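Long-range contact in putative phosphoglycolate phosphatase (Lactobacillus delbrueckii, PDB 2HI0), which probably hydrolyses phosphoglycolate, as a member of the haloacid dehalogenase-like hydrolase family: residues A[8-13]-A[188-193]. Residues are numbered along the deposited sequence; the frame is centred on the assembly and turned at random.
Sequences IFDMDG and IGDSEI. With NA (sodium ion), chain C.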
# COMPACT_ATOMS: atom_id res chain seq x y z
N ILE A 8 2.74 8.12 9.47
CA ILE A 8 2.39 8.10 8.05
C ILE A 8 2.16 6.63 7.70
O ILE A 8 3.09 5.81 7.82
CB ILE A 8 3.52 8.70 7.21
CG1 ILE A 8 3.88 10.09 7.68
CG2 ILE A 8 3.08 8.75 5.73
CD1 ILE A 8 5.18 10.61 6.95
N PHE A 9 0.93 6.32 7.28
CA PHE A 9 0.50 4.95 7.04
C PHE A 9 0.33 4.67 5.54
O PHE A 9 -0.22 5.49 4.77
CB PHE A 9 -0.88 4.68 7.65
CG PHE A 9 -0.92 4.82 9.14
CD1 PHE A 9 -1.01 6.06 9.74
CD2 PHE A 9 -0.80 3.71 9.94
CE1 PHE A 9 -1.05 6.17 11.11
CE2 PHE A 9 -0.86 3.84 11.33
CZ PHE A 9 -0.97 5.07 11.89
N ASP A 10 0.76 3.50 5.14
CA ASP A 10 0.26 2.89 3.88
C ASP A 10 -1.23 2.49 4.09
O ASP A 10 -1.73 2.47 5.22
CB ASP A 10 1.07 1.65 3.53
CG ASP A 10 0.77 1.13 2.13
OD1 ASP A 10 0.43 1.90 1.21
OD2 ASP A 10 0.86 -0.09 1.99
N MSE A 11 -1.97 2.28 3.01
CA MSE A 11 -3.39 1.95 3.08
C MSE A 11 -3.61 0.43 2.99
O MSE A 11 -4.07 -0.18 3.98
CB MSE A 11 -4.18 2.69 1.99
CG MSE A 11 -5.60 2.28 1.91
SE MSE A 11 -6.65 3.56 0.94
CE MSE A 11 -7.06 4.91 2.25
N ASP A 12 -3.29 -0.16 1.82
CA ASP A 12 -3.55 -1.58 1.55
C ASP A 12 -2.82 -2.48 2.52
O ASP A 12 -1.61 -2.32 2.70
CB ASP A 12 -3.11 -1.98 0.14
CG ASP A 12 -3.95 -1.40 -0.93
OD1 ASP A 12 -5.14 -1.70 -1.02
OD2 ASP A 12 -3.39 -0.65 -1.76
N GLY A 13 -3.53 -3.37 3.21
CA GLY A 13 -2.84 -4.33 4.09
C GLY A 13 -2.37 -3.76 5.41
O GLY A 13 -1.76 -4.45 6.22
N ILE A 188 4.50 3.46 8.47
CA ILE A 188 3.91 2.18 8.91
C ILE A 188 3.38 1.48 7.67
O ILE A 188 2.58 2.03 6.93
CB ILE A 188 2.78 2.37 9.88
CG1 ILE A 188 3.22 3.19 11.12
CG2 ILE A 188 2.16 1.00 10.25
CD1 ILE A 188 2.72 4.61 11.07
N GLY A 189 3.81 0.25 7.43
CA GLY A 189 3.28 -0.48 6.26
C GLY A 189 3.52 -1.99 6.32
O GLY A 189 4.13 -2.48 7.26
N ASP A 190 3.00 -2.71 5.32
CA ASP A 190 3.03 -4.16 5.33
C ASP A 190 3.97 -4.81 4.30
O ASP A 190 3.96 -6.02 4.17
CB ASP A 190 1.61 -4.68 5.06
CG ASP A 190 1.11 -4.30 3.65
OD1 ASP A 190 1.44 -3.18 3.19
OD2 ASP A 190 0.41 -5.09 2.98
N SER A 191 4.76 -4.01 3.60
CA SER A 191 5.57 -4.55 2.52
C SER A 191 7.00 -4.02 2.49
O SER A 191 7.38 -3.06 3.21
CB SER A 191 4.89 -4.28 1.18
OG SER A 191 5.20 -2.97 0.71
N GLU A 192 7.79 -4.63 1.60
CA GLU A 192 9.16 -4.17 1.31
C GLU A 192 9.20 -2.76 0.72
O GLU A 192 10.17 -2.03 0.91
CB GLU A 192 9.89 -5.16 0.39
CG GLU A 192 9.50 -5.15 -1.09
CD GLU A 192 8.17 -5.81 -1.51
OE1 GLU A 192 7.30 -6.08 -0.65
OE2 GLU A 192 8.02 -6.04 -2.75
N ILE A 193 8.15 -2.37 -0.01
CA ILE A 193 8.07 -1.02 -0.60
C ILE A 193 7.99 0.01 0.53
O ILE A 193 8.56 1.10 0.40
CB ILE A 193 6.88 -0.89 -1.57
CG1 ILE A 193 7.01 -1.93 -2.69
CG2 ILE A 193 6.69 0.57 -2.10
CD1 ILE A 193 8.32 -1.86 -3.39
NA NA C . 0.49 -2.06 1.37
O HOH W 1 3.04 -1.86 0.55
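The metal site of this HAD-type Rossmann-like core forms where two neighbouring parallel strands, 6-9 and 185-189, end side by side, bringing Asp10 and Asp190 onto one sodium ion. Asp10 OD2 binds the metal at 2.1 Å and Asp190 OD1 at 2.3 Å, their carboxylate planes turned 32° apart; the backbone O of Asp12 and a water add two more ligands. The sodium probably occupies the magnesium position of the family, and Asp10 and Asp12 fit its DxDx(T/V) signature. Asp10 OD1 forms a salt bridge with Lys165, and Asp190 OD2 accepts a hydrogen bond from Phe212 N. Asp10 reaches the ion because its chi1 of -170° turns CG away from the backbone N. Further back along the strands, Ile188 pairs with strand 6-9: its N donates to Ile8 O (2.8 Å) and its O accepts a nearly straight bond from Asp10 N (2.9 Å, 173°). Phe9 and Ile188 lie side by side on one sheet face; helix 230-238 packs on both, helix 115-124 on Phe9. Replacing Phe9 with alanine would probably open a gap against those helices and leave Ile188 CD1 without its aromatic partner. That methyl sits 3.7 Å from the Phe9 ring centroid in a CH-pi contact over the face.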